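Local coordinates for hypothetical protein SP2199 (Streptococcus pneumoniae TIGR4, PDB 2IBO) that is of unknown function but belongs to the thiamine-binding protein family, so it may bind thiamine or a related small molecule, at residues K2-Q8 against A72-V78; Y28-V34 against R54-A59. All blocks are in the same frame, centred on the assembly; numbering follows the deposited sequence.

Interaction 1 of 2, residues K2-Q8 against A72-V78; sequences KASIALQ and ANVKINV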
loop_
_atom_site.group_PDB
_atom_site.type_symbol
_atom_site.label_atom_id
_atom_site.label_comp_id
_atom_site.label_asym_id
_atom_site.label_seq_id
_atom_site.Cartn_x
_atom_site.Cartn_y
_atom_site.Cartn_z
ATOM N N LYS A 2 -8.800 11.812 -16.222
ATOM C CA LYS A 2 -7.397 11.615 -15.854
ATOM C C LYS A 2 -7.191 10.689 -14.667
ATOM O O LYS A 2 -7.883 10.801 -13.645
ATOM C CB LYS A 2 -6.715 12.956 -15.577
ATOM C CG LYS A 2 -6.087 13.595 -16.803
ATOM C CD LYS A 2 -5.507 14.972 -16.491
ATOM C CE LYS A 2 -6.614 15.968 -16.128
ATOM N NZ LYS A 2 -6.116 17.346 -15.839
ATOM N N ALA A 3 -6.233 9.766 -14.817
ATOM C CA ALA A 3 -5.927 8.814 -13.760
ATOM C C ALA A 3 -4.520 8.262 -13.861
ATOM O O ALA A 3 -3.933 8.214 -14.934
ATOM C CB ALA A 3 -6.916 7.683 -13.788
ATOM N N SER A 4 -3.975 7.853 -12.727
ATOM C CA SER A 4 -2.646 7.279 -12.703
ATOM C C SER A 4 -2.753 6.021 -11.853
ATOM O O SER A 4 -3.449 6.011 -10.840
ATOM C CB SER A 4 -1.640 8.256 -12.104
ATOM O OG SER A 4 -0.317 7.859 -12.420
ATOM N N ILE A 5 -2.069 4.968 -12.284
ATOM C CA ILE A 5 -2.087 3.667 -11.628
ATOM C C ILE A 5 -0.661 3.208 -11.419
ATOM O O ILE A 5 0.157 3.280 -12.333
ATOM C CB ILE A 5 -2.815 2.635 -12.536
ATOM C CG1 ILE A 5 -4.305 2.943 -12.553
ATOM C CG2 ILE A 5 -2.532 1.214 -12.105
ATOM C CD1 ILE A 5 -4.908 2.961 -11.181
ATOM N N ALA A 6 -0.354 2.752 -10.212
ATOM C CA ALA A 6 0.979 2.249 -9.908
ATOM C C ALA A 6 0.753 0.770 -9.637
ATOM O O ALA A 6 -0.118 0.405 -8.840
ATOM C CB ALA A 6 1.530 2.946 -8.682
ATOM N N LEU A 7 1.494 -0.094 -10.317
ATOM C CA LEU A 7 1.294 -1.532 -10.120
ATOM C C LEU A 7 2.552 -2.281 -9.692
ATOM O O LEU A 7 3.656 -2.044 -10.212
ATOM C CB LEU A 7 0.727 -2.173 -11.404
ATOM C CG LEU A 7 0.490 -3.698 -11.413
ATOM C CD1 LEU A 7 -0.654 -4.077 -10.429
ATOM C CD2 LEU A 7 0.164 -4.152 -12.834
ATOM N N GLN A 8 2.363 -3.162 -8.715
ATOM C CA GLN A 8 3.432 -4.005 -8.195
ATOM C C GLN A 8 2.860 -5.397 -8.060
ATOM O O GLN A 8 1.875 -5.611 -7.350
ATOM C CB GLN A 8 3.903 -3.552 -6.820
ATOM C CG GLN A 8 4.884 -4.527 -6.206
ATOM C CD GLN A 8 5.367 -4.108 -4.831
ATOM O OE1 GLN A 8 6.379 -4.617 -4.341
ATOM N NE2 GLN A 8 4.644 -3.179 -4.196
ATOM N N ALA A 72 -1.124 -8.354 -5.478
ATOM C CA ALA A 72 -0.721 -7.101 -6.087
ATOM C C ALA A 72 -1.059 -5.901 -5.236
ATOM O O ALA A 72 -2.069 -5.882 -4.542
ATOM C CB ALA A 72 -1.379 -6.960 -7.471
ATOM N N ASN A 73 -0.187 -4.901 -5.290
ATOM C CA ASN A 73 -0.390 -3.654 -4.579
ATOM C C ASN A 73 -0.705 -2.725 -5.716
ATOM O O ASN A 73 0.004 -2.733 -6.717
ATOM C CB ASN A 73 0.902 -3.165 -3.913
ATOM C CG ASN A 73 1.188 -3.842 -2.581
ATOM O OD1 ASN A 73 2.355 -4.016 -2.206
ATOM N ND2 ASN A 73 0.141 -4.205 -1.850
ATOM N N VAL A 74 -1.759 -1.934 -5.587
ATOM C CA VAL A 74 -2.086 -0.990 -6.637
ATOM C C VAL A 74 -2.379 0.353 -6.009
ATOM O O VAL A 74 -2.977 0.422 -4.937
ATOM C CB VAL A 74 -3.328 -1.431 -7.446
ATOM C CG1 VAL A 74 -3.552 -0.470 -8.600
ATOM C CG2 VAL A 74 -3.136 -2.838 -7.968
ATOM N N LYS A 75 -1.933 1.415 -6.669
ATOM C CA LYS A 75 -2.183 2.767 -6.212
ATOM C C LYS A 75 -2.966 3.415 -7.324
ATOM O O LYS A 75 -2.587 3.323 -8.496
ATOM C CB LYS A 75 -0.886 3.545 -6.017
ATOM C CG LYS A 75 -0.171 3.265 -4.739
ATOM C CD LYS A 75 1.191 3.931 -4.751
ATOM C CE LYS A 75 2.014 3.500 -3.554
ATOM N NZ LYS A 75 3.403 4.025 -3.665
ATOM N N ILE A 76 -4.070 4.046 -6.968
ATOM C CA ILE A 76 -4.855 4.726 -7.969
ATOM C C ILE A 76 -4.955 6.177 -7.556
ATOM O O ILE A 76 -5.034 6.498 -6.367
ATOM C CB ILE A 76 -6.251 4.099 -8.097
ATOM C CG1 ILE A 76 -6.095 2.575 -8.267
ATOM C CG2 ILE A 76 -7.005 4.747 -9.268
ATOM C CD1 ILE A 76 -7.356 1.819 -8.634
ATOM N N ASN A 77 -4.907 7.057 -8.544
ATOM C CA ASN A 77 -5.016 8.490 -8.304
ATOM C C ASN A 77 -5.936 9.001 -9.414
ATOM O O ASN A 77 -5.571 8.978 -10.587
ATOM C CB ASN A 77 -3.625 9.139 -8.376
ATOM C CG ASN A 77 -3.649 10.628 -8.097
ATOM O OD1 ASN A 77 -4.536 11.128 -7.409
ATOM N ND2 ASN A 77 -2.661 11.341 -8.611
ATOM N N VAL A 78 -7.140 9.425 -9.034
ATOM C CA VAL A 78 -8.135 9.915 -9.990
ATOM C C VAL A 78 -8.619 11.333 -9.730
ATOM O O VAL A 78 -8.588 11.814 -8.592
ATOM C CB VAL A 78 -9.397 9.008 -10.024
ATOM C CG1 VAL A 78 -9.086 7.731 -10.749
ATOM C CG2 VAL A 78 -9.898 8.717 -8.587
#
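The side-chain amides of Gln8 and Asn73 lie side by side and point the same way, their planes turned 63° apart. Gln8 NE2 comes within 3.1 Å of Asn73 OD1, but the angle is too poor for a hydrogen bond; the Asn73 amide is instead hydrogen-bonded to Asn73 of the fourth subunit. Behind them the backbones of 2-8 and 72-78 run antiparallel and join through three hydrogen-bonded pairs, Ser4 with Asn77, Ala6 with Lys75 and Gln8 with Asn73. Each pair exchanges two N-H...O bonds. Ala6 N lies 2.9 Å from Lys75 O. At the other end of the range, Gln8 N lies 3.1 Å from Asn73 O. In the non-hydrogen-bonded pairs between them, CA-H groups lean on the same carbonyls, as Ile5 CA does on Lys75 O at 3.2 Å. These are the first and last strands of a ferredoxin-like beta-alpha-beta-beta-alpha-beta fold; strand 2-11 is bonded on its other flank to strand 43-46, and beyond 72-78 an antiparallel strand of the second subunit continues the sheet. Ala3, Ile5 and Leu7 share the face toward helix 49-64 with Val74, Ile76 and Val78. With CG anti to the backbone N (chi1 178°), Leu7 turns CD1 across to Val74 CG2 at 3.7 Å. Ile5 CG2 meets Val74 CG1 at 4.0 Å, while Ala3 CB touches Val78 CG1 at 3.7 Å. On the opposite face Ala6 CB sits against Lys75 CB at 3.6 Å. From there the extended Lys75 chain carries NZ away to salt bridges with Glu42 of its own chain and Glu42 of the third subunit, which would probably keep it charged although the residue is buried, and on the same face Ser4 OG is hydrogen-bonded to Leu45 O.

Interaction 2 of 2, residues Y28-V34 against R54-A59; sequences YLQTQEV and RILKEA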
loop_
_atom_site.group_PDB
_atom_site.type_symbol
_atom_site.label_atom_id
_atom_site.label_comp_id
_atom_site.label_asym_id
_atom_site.label_seq_id
_atom_site.Cartn_x
_atom_site.Cartn_y
_atom_site.Cartn_z
ATOM N N TYR A 28 3.253 -7.345 -21.314
ATOM C CA TYR A 28 1.875 -7.008 -21.623
ATOM C C TYR A 28 1.675 -5.506 -21.521
ATOM O O TYR A 28 1.143 -4.894 -22.432
ATOM C CB TYR A 28 0.899 -7.680 -20.661
ATOM C CG TYR A 28 -0.458 -7.031 -20.725
ATOM C CD1 TYR A 28 -1.259 -7.165 -21.853
ATOM C CD2 TYR A 28 -0.897 -6.192 -19.702
ATOM C CE1 TYR A 28 -2.458 -6.470 -21.970
ATOM C CE2 TYR A 28 -2.096 -5.491 -19.808
ATOM C CZ TYR A 28 -2.863 -5.634 -20.948
ATOM O OH TYR A 28 -4.000 -4.892 -21.081
ATOM N N LEU A 29 2.095 -4.923 -20.402
ATOM C CA LEU A 29 1.954 -3.490 -20.172
ATOM C C LEU A 29 2.587 -2.662 -21.302
ATOM O O LEU A 29 2.006 -1.691 -21.770
ATOM C CB LEU A 29 2.570 -3.128 -18.810
ATOM C CG LEU A 29 1.709 -2.838 -17.567
ATOM C CD1 LEU A 29 0.394 -3.562 -17.575
ATOM C CD2 LEU A 29 2.500 -3.239 -16.358
ATOM N N GLN A 30 3.771 -3.044 -21.750
ATOM C CA GLN A 30 4.433 -2.308 -22.836
ATOM C C GLN A 30 3.574 -2.335 -24.114
ATOM O O GLN A 30 3.607 -1.424 -24.940
ATOM C CB GLN A 30 5.811 -2.919 -23.122
ATOM C CG GLN A 30 6.814 -2.659 -22.031
ATOM C CD GLN A 30 8.082 -3.469 -22.181
ATOM O OE1 GLN A 30 9.125 -3.100 -21.636
ATOM N NE2 GLN A 30 8.003 -4.591 -22.907
ATOM N N THR A 31 2.804 -3.402 -24.245
ATOM C CA THR A 31 1.913 -3.620 -25.366
ATOM C C THR A 31 0.808 -2.587 -25.456
ATOM O O THR A 31 0.347 -2.262 -26.550
ATOM C CB THR A 31 1.288 -5.019 -25.255
ATOM O OG1 THR A 31 2.122 -5.955 -25.935
ATOM C CG2 THR A 31 -0.091 -5.053 -25.826
ATOM N N GLN A 32 0.361 -2.077 -24.317
ATOM C CA GLN A 32 -0.697 -1.083 -24.339
ATOM C C GLN A 32 -0.156 0.271 -24.802
ATOM O O GLN A 32 1.049 0.533 -24.739
ATOM C CB GLN A 32 -1.332 -0.969 -22.961
ATOM C CG GLN A 32 -1.914 -2.277 -22.457
ATOM C CD GLN A 32 -2.800 -2.960 -23.482
ATOM O OE1 GLN A 32 -2.409 -3.946 -24.097
ATOM N NE2 GLN A 32 -3.997 -2.428 -23.676
ATOM N N GLU A 33 -1.049 1.124 -25.289
ATOM C CA GLU A 33 -0.640 2.433 -25.771
ATOM C C GLU A 33 -0.798 3.411 -24.632
ATOM O O GLU A 33 -1.496 4.413 -24.748
ATOM C CB GLU A 33 -1.499 2.831 -26.976
ATOM C CG GLU A 33 -1.318 1.895 -28.163
ATOM C CD GLU A 33 -2.346 2.111 -29.248
ATOM O OE1 GLU A 33 -3.535 1.848 -28.992
ATOM O OE2 GLU A 33 -1.967 2.544 -30.357
ATOM N N VAL A 34 -0.126 3.110 -23.529
ATOM C CA VAL A 34 -0.209 3.926 -22.328
ATOM C C VAL A 34 1.161 4.359 -21.844
ATOM O O VAL A 34 2.136 3.625 -21.996
ATOM C CB VAL A 34 -0.938 3.136 -21.201
ATOM C CG1 VAL A 34 -0.162 1.885 -20.857
ATOM C CG2 VAL A 34 -1.134 4.003 -19.985
ATOM N N ARG A 54 -8.973 -1.084 -17.306
ATOM C CA ARG A 54 -8.970 -2.185 -18.256
ATOM C C ARG A 54 -7.581 -2.832 -18.277
ATOM O O ARG A 54 -7.453 -4.055 -18.184
ATOM C CB ARG A 54 -9.325 -1.674 -19.653
ATOM C CG ARG A 54 -9.551 -2.767 -20.673
ATOM C CD ARG A 54 -9.429 -2.236 -22.077
ATOM N NE ARG A 54 -8.033 -2.085 -22.478
ATOM C CZ ARG A 54 -7.498 -0.946 -22.911
ATOM N NH1 ARG A 54 -8.238 0.160 -23.004
ATOM N NH2 ARG A 54 -6.217 -0.911 -23.258
ATOM N N ILE A 55 -6.541 -2.009 -18.395
ATOM C CA ILE A 55 -5.177 -2.515 -18.437
ATOM C C ILE A 55 -4.809 -3.212 -17.128
ATOM O O ILE A 55 -4.153 -4.254 -17.140
ATOM C CB ILE A 55 -4.177 -1.375 -18.745
ATOM C CG1 ILE A 55 -4.455 -0.830 -20.164
ATOM C CG2 ILE A 55 -2.744 -1.873 -18.638
ATOM C CD1 ILE A 55 -3.501 0.260 -20.625
ATOM N N LEU A 56 -5.248 -2.652 -16.002
ATOM C CA LEU A 56 -4.962 -3.241 -14.692
ATOM C C LEU A 56 -5.532 -4.651 -14.633
ATOM O O LEU A 56 -4.832 -5.593 -14.255
ATOM C CB LEU A 56 -5.575 -2.396 -13.562
ATOM C CG LEU A 56 -5.487 -2.942 -12.119
ATOM C CD1 LEU A 56 -4.024 -3.176 -11.714
ATOM C CD2 LEU A 56 -6.145 -1.965 -11.158
ATOM N N LYS A 57 -6.802 -4.786 -15.025
ATOM C CA LYS A 57 -7.481 -6.080 -15.014
ATOM C C LYS A 57 -6.780 -7.093 -15.899
ATOM O O LYS A 57 -6.609 -8.247 -15.501
ATOM C CB LYS A 57 -8.923 -5.924 -15.463
ATOM C CG LYS A 57 -9.733 -7.196 -15.353
ATOM C CD LYS A 57 -11.173 -6.941 -15.747
ATOM C CE LYS A 57 -11.962 -8.228 -15.759
ATOM N NZ LYS A 57 -13.310 -8.046 -16.369
ATOM N N GLU A 58 -6.359 -6.667 -17.090
ATOM C CA GLU A 58 -5.666 -7.577 -17.997
ATOM C C GLU A 58 -4.297 -7.943 -17.426
ATOM O O GLU A 58 -3.902 -9.107 -17.435
ATOM C CB GLU A 58 -5.499 -6.943 -19.382
ATOM C CG GLU A 58 -6.170 -7.724 -20.507
ATOM C CD GLU A 58 -5.625 -9.134 -20.658
ATOM O OE1 GLU A 58 -6.192 -9.912 -21.454
ATOM O OE2 GLU A 58 -4.628 -9.466 -19.988
ATOM N N ALA A 59 -3.577 -6.946 -16.921
ATOM C CA ALA A 59 -2.261 -7.186 -16.353
ATOM C C ALA A 59 -2.356 -8.275 -15.292
ATOM O O ALA A 59 -1.543 -9.199 -15.257
ATOM C CB ALA A 59 -1.709 -5.900 -15.746
#
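Ile55 O accepts the helical N-H of Ala59, N to O 2.8 Å, and also has the ring of Tyr28 beside it, with CE2 3.6 Å from the oxygen. The carbonyl oxygen stands at the ring's edge, near its plane. A chi1 of 164° puts the Tyr28 ring out from helix 16-31, against the backbone of helix 49-64. There CD2 rests 4.0 Å from Ala59 CB, and the hydroxyl end passes over the CB and CG methylenes of Glu58. The Glu58 side chain crosses the tyrosine at about a right angle. Its OE2 lies 4.2 Å above the plane of one ring face, offset toward the rim, with carboxylate and ring tilted 32° apart. Ile55 is the apolar centre of the contact, its two branches serving different partners. CG2 receives Leu29 CD1 at 3.7 Å, and that same methyl of Leu29 also reaches Ala59 CB at 3.6 Å. The other branch runs out straight (chi2 -177°) and brings CD1 against CB and CG of Gln32, which comes from the opposite direction. Ile55 CD1 also meets Val34 CG1 tip to tip at 3.7 Å; Val34 is the last residue of an inverse gamma turn centred on Glu33. On the solvent side, where Arg54 is exposed, the amide of Gln32 stands at the edge of its guanidinium. The end of helix 16-31 and the loop after it thus lie against helix 49-64 in this ferredoxin-like fold, while Leu29, Val34 and Ile55 rest on Leu45 of strand 43-46, Leu29 also touches Met36 of strand 35-38, and Ala59 packs on strand 2-11.

Interaction 1 joins two strands within the sheet and is buried, while interaction 2 joins the end of helix 16-31 and its following loop to helix 49-64 and is partly exposed. Along the chain, 28-34 and 54-59 fall inside the loop closed by 2-8 and 72-78. Their chemistry differs accordingly: a regular ladder of backbone hydrogen bonds in the first, and mainly van der Waals contact made by side chains in the second. The two meet in the hydrophobic core, where Leu56 CD1 packs 3.7 Å from Leu7 CD1 and Ala59 CB lies 3.9 Å from Leu7 CD2. Interaction 1 is also bordered by all three other subunits.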